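Local coordinates for protein hypothetical hydrolase (Bacteroides thetaiotaomicron, PDB 3TC9) that is of unknown function but probably serves in nutrient binding, joining an immunoglobulin-like IPT/TIG domain to a six-bladed beta-propeller, at residues Val50-Gly54 with Gln55-Val59; Cys69-Pro72 with Ala73-Asp77. One frame throughout, in Å; residues are numbered along the deposited sequence.

Overall arrangement
Both contacts lie in the immunoglobulin-like IPT/TIG domain near the N terminus. Strand 48-52 comes first; interaction 1 closes its hairpin with strand 55-62 through a two-residue turn. The chain then returns along strand 66-70, the next neighbour in the same sheet, and where that strand ends interaction 2 bends it through a turn toward strand 80-85, which pairs with the other side of strand 48-52. The contacts follow in series, neither nested nor crossed, with centres about 6 Å apart. They touch where strand 55-62 runs beside strand 66-70, and again where A75 packs its CB against I52 O.

Interaction 1. Residues Val50-Gly54 with Gln55-Val59; sequences VTIGG and QDSKV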
loop_
_atom_site.group_PDB
_atom_site.type_symbol
_atom_site.label_atom_id
_atom_site.label_comp_id
_atom_site.label_asym_id
_atom_site.label_seq_id
_atom_site.Cartn_x
_atom_site.Cartn_y
_atom_site.Cartn_z
ATOM N N VAL B 50 21.824 -27.390 -13.949
ATOM C CA VAL B 50 20.969 -26.269 -14.353
ATOM C C VAL B 50 21.153 -25.127 -13.320
ATOM O O VAL B 50 21.151 -25.357 -12.120
ATOM C CB VAL B 50 19.487 -26.696 -14.542
ATOM C CG1 VAL B 50 18.598 -25.501 -14.899
ATOM C CG2 VAL B 50 19.373 -27.791 -15.605
ATOM N N THR B 51 21.343 -23.919 -13.807
ATOM C CA THR B 51 21.485 -22.682 -13.043
ATOM C C THR B 51 20.355 -21.750 -13.456
ATOM O O THR B 51 20.237 -21.482 -14.650
ATOM C CB THR B 51 22.864 -22.028 -13.305
ATOM O OG1 THR B 51 23.906 -23.016 -13.410
ATOM C CG2 THR B 51 23.223 -20.991 -12.260
ATOM N N ILE B 52 19.509 -21.296 -12.513
ATOM C CA ILE B 52 18.395 -20.349 -12.792
ATOM C C ILE B 52 18.656 -19.102 -11.919
ATOM O O ILE B 52 18.775 -19.223 -10.705
ATOM C CB ILE B 52 16.967 -20.963 -12.556
ATOM C CG1 ILE B 52 16.764 -22.283 -13.341
ATOM C CG2 ILE B 52 15.859 -19.937 -12.922
ATOM C CD1 ILE B 52 15.443 -23.052 -13.026
ATOM N N GLY B 53 18.784 -17.949 -12.539
ATOM C CA GLY B 53 19.071 -16.698 -11.838
ATOM C C GLY B 53 20.339 -16.735 -10.992
ATOM O O GLY B 53 20.364 -16.157 -9.902
ATOM N N GLY B 54 21.368 -17.458 -11.466
ATOM C CA GLY B 54 22.645 -17.612 -10.773
ATOM C C GLY B 54 22.665 -18.648 -9.655
ATOM O O GLY B 54 23.706 -18.854 -9.018
ATOM N N GLN B 55 21.547 -19.348 -9.447
ATOM C CA GLN B 55 21.373 -20.332 -8.400
ATOM C C GLN B 55 21.215 -21.739 -8.963
ATOM O O GLN B 55 20.501 -21.915 -9.951
ATOM C CB GLN B 55 20.115 -20.005 -7.555
ATOM C CG GLN B 55 20.069 -18.617 -6.922
ATOM C CD GLN B 55 21.152 -18.359 -5.913
ATOM O OE1 GLN B 55 21.284 -19.066 -4.912
ATOM N NE2 GLN B 55 21.869 -17.279 -6.109
ATOM N N ASP B 56 21.816 -22.740 -8.278
ATOM C CA ASP B 56 21.721 -24.155 -8.650
ATOM C C ASP B 56 20.299 -24.670 -8.492
ATOM O O ASP B 56 19.689 -24.524 -7.438
ATOM C CB ASP B 56 22.688 -25.040 -7.844
ATOM C CG ASP B 56 22.776 -26.467 -8.407
ATOM O OD1 ASP B 56 23.253 -26.631 -9.578
ATOM O OD2 ASP B 56 22.329 -27.411 -7.707
ATOM N N SER B 57 19.795 -25.279 -9.557
ATOM C CA SER B 57 18.459 -25.852 -9.703
ATOM C C SER B 57 18.598 -27.368 -9.806
ATOM O O SER B 57 19.257 -27.850 -10.727
ATOM C CB SER B 57 17.798 -25.267 -10.953
ATOM O OG SER B 57 16.521 -25.826 -11.205
ATOM N N LYS B 58 18.035 -28.123 -8.836
ATOM C CA LYS B 58 18.149 -29.583 -8.800
ATOM C C LYS B 58 17.337 -30.241 -9.939
ATOM O O LYS B 58 16.142 -29.978 -10.091
ATOM C CB LYS B 58 17.700 -30.121 -7.435
ATOM C CG LYS B 58 18.437 -29.503 -6.230
ATOM C CD LYS B 58 18.952 -30.572 -5.277
ATOM C CE LYS B 58 19.551 -30.015 -4.011
ATOM N NZ LYS B 58 19.723 -31.085 -2.985
ATOM N N VAL B 59 18.021 -31.044 -10.762
ATOM C CA VAL B 59 17.465 -31.811 -11.882
ATOM C C VAL B 59 16.865 -33.055 -11.259
ATOM O O VAL B 59 17.538 -33.736 -10.471
ATOM C CB VAL B 59 18.553 -32.110 -12.954
ATOM C CG1 VAL B 59 18.013 -33.000 -14.085
ATOM C CG2 VAL B 59 19.096 -30.805 -13.511
HETATM O O HOH W 1 21.704 -28.594 -11.400
#
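A tight beta hairpin of the immunoglobulin-like IPT/TIG domain joins I52 to Q55 through a type I' turn with G53 and G54 at its corners. Both corners have positive phi, which glycine adopts easily. The pair I52-Q55 closes the hairpin with two backbone bonds, I52 N to Q55 O at 2.8 Å and Q55 N to I52 O at 3.0 Å. T51 and D56 follow as an antiparallel non-hydrogen-bonded pair. Farther from the turn S57 N donates to V50 O (2.9 Å). V50 N and S57 O, 4.1 Å apart, are too distant for a direct bond; a water spans them, accepting from V50 N, lying 2.6 Å from S57 O and also near D56 OD1.

Q55 folds back over the turn. Its CB lies against I52 O; chi1 of -56° sets CG beside the backbone N and near G53 O, and the bend at chi2 (-63°) lays the flat amide along the G54 peptide, NE2 approaching G54 O only to 3.8 Å. Cut back to an alanine, the side chain would keep its CB but is likely to leave the G54 peptide bare of the amide.

On the same face as Q55, I52 reaches along the strand, its extended chain laying CD1 against S57 OG at 3.5 Å. Serine suits this buried place because OG is also hydrogen-bonded to V70 O in the adjoining strand. Beyond it two branched valines cross at about a right angle, V50 CG2 meeting V59 CG2 at 3.7 Å.

Interaction 2. Residues Cys69-Pro72 with Ala73-Asp77; sequences CVVP and AKAYD
P72 and A75 are the ends of a type II beta turn that takes the chain of the immunoglobulin-like domain out of strand 66-70 toward strand 80-85. Followed round its ring, P72 first sets CB against D56 O of the preceding hairpin. CG then swings toward the methyl of A75, and CD, the last atom before the ring closes on the backbone N, lies 4.0 Å from that same A75 CB. Proline has no N-H to offer a neighbouring strand, which fits a place where the strand has just ended.

The A75 methyl points back into the turn and meets P72 O at 3.5 Å. No hydrogen bond closes the bend, A75 N standing 3.8 Å from P72 O. Alanine is small enough to sit there between P72, I52 and Y103. At the corner K74 takes a positive phi of 72°, a left-handed conformation that glycine takes more readily but lysine can adopt, and its CA lies over one face of the Y76 ring, toward the rim. Y76 OH is hydrogen-bonded to E430 O at the C terminus. V71 turns CG1 to the side of its own carbonyl carbon, where the chain runs on into the turn, and this branch meets A75 CB at 4.1 Å.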
loop_
_atom_site.group_PDB
_atom_site.type_symbol
_atom_site.label_atom_id
_atom_site.label_comp_id
_atom_site.label_asym_id
_atom_site.label_seq_id
_atom_site.Cartn_x
_atom_site.Cartn_y
_atom_site.Cartn_z
ATOM N N CYS B 69 13.434 -29.940 -13.605
ATOM C CA CYS B 69 14.242 -29.358 -12.543
ATOM C C CYS B 69 13.308 -28.545 -11.625
ATOM O O CYS B 69 12.129 -28.378 -11.948
ATOM C CB CYS B 69 15.403 -28.532 -13.092
ATOM S SG CYS B 69 14.891 -27.124 -14.090
ATOM N N VAL B 70 13.804 -28.115 -10.462
ATOM C CA VAL B 70 12.982 -27.394 -9.482
ATOM C C VAL B 70 13.565 -26.001 -9.306
ATOM O O VAL B 70 14.769 -25.876 -9.075
ATOM C CB VAL B 70 12.892 -28.194 -8.148
ATOM C CG1 VAL B 70 11.994 -27.489 -7.127
ATOM C CG2 VAL B 70 12.382 -29.611 -8.404
ATOM N N VAL B 71 12.727 -24.952 -9.490
ATOM C CA VAL B 71 13.184 -23.564 -9.379
ATOM C C VAL B 71 13.649 -23.308 -7.926
ATOM O O VAL B 71 12.887 -23.527 -6.993
ATOM C CB VAL B 71 12.133 -22.542 -9.863
ATOM C CG1 VAL B 71 12.534 -21.117 -9.488
ATOM C CG2 VAL B 71 11.942 -22.666 -11.370
ATOM N N PRO B 72 14.930 -22.963 -7.702
ATOM C CA PRO B 72 15.382 -22.762 -6.311
ATOM C C PRO B 72 15.022 -21.363 -5.772
ATOM O O PRO B 72 14.581 -20.492 -6.530
ATOM C CB PRO B 72 16.913 -22.906 -6.440
ATOM C CG PRO B 72 17.195 -22.288 -7.800
ATOM C CD PRO B 72 16.020 -22.682 -8.673
ATOM N N ALA B 73 15.311 -21.136 -4.472
ATOM C CA ALA B 73 15.185 -19.831 -3.841
ATOM C C ALA B 73 16.243 -18.894 -4.406
ATOM O O ALA B 73 17.341 -19.359 -4.716
ATOM C CB ALA B 73 15.382 -19.973 -2.336
ATOM N N LYS B 74 15.929 -17.576 -4.514
ATOM C CA LYS B 74 16.813 -16.490 -4.950
ATOM C C LYS B 74 17.113 -16.519 -6.469
ATOM O O LYS B 74 18.053 -15.855 -6.931
ATOM C CB LYS B 74 18.118 -16.502 -4.128
ATOM C CG LYS B 74 17.902 -16.359 -2.634
ATOM C CD LYS B 74 19.138 -16.769 -1.847
ATOM C CE LYS B 74 19.088 -16.282 -0.408
ATOM N NZ LYS B 74 18.154 -17.069 0.452
ATOM N N ALA B 75 16.273 -17.218 -7.258
ATOM C CA ALA B 75 16.433 -17.333 -8.713
ATOM C C ALA B 75 15.737 -16.165 -9.446
ATOM O O ALA B 75 15.322 -16.330 -10.596
ATOM C CB ALA B 75 15.862 -18.673 -9.172
ATOM N N TYR B 76 15.681 -14.974 -8.805
ATOM C CA TYR B 76 14.959 -13.754 -9.197
ATOM C C TYR B 76 15.164 -13.319 -10.657
ATOM O O TYR B 76 14.163 -12.997 -11.300
ATOM C CB TYR B 76 15.255 -12.557 -8.241
ATOM C CG TYR B 76 15.127 -12.882 -6.762
ATOM C CD1 TYR B 76 14.111 -13.713 -6.293
ATOM C CD2 TYR B 76 15.995 -12.325 -5.825
ATOM C CE1 TYR B 76 14.019 -14.057 -4.944
ATOM C CE2 TYR B 76 15.919 -12.668 -4.471
ATOM C CZ TYR B 76 14.914 -13.518 -4.034
ATOM O OH TYR B 76 14.818 -13.871 -2.713
ATOM N N ASP B 77 16.409 -13.332 -11.186
ATOM C CA ASP B 77 16.698 -12.933 -12.579
ATOM C C ASP B 77 16.043 -13.847 -13.627
ATOM O O ASP B 77 15.813 -13.408 -14.753
ATOM C CB ASP B 77 18.221 -12.886 -12.845
ATOM C CG ASP B 77 18.999 -11.980 -11.902
ATOM O OD1 ASP B 77 18.446 -10.924 -11.488
ATOM O OD2 ASP B 77 20.171 -12.309 -11.594
#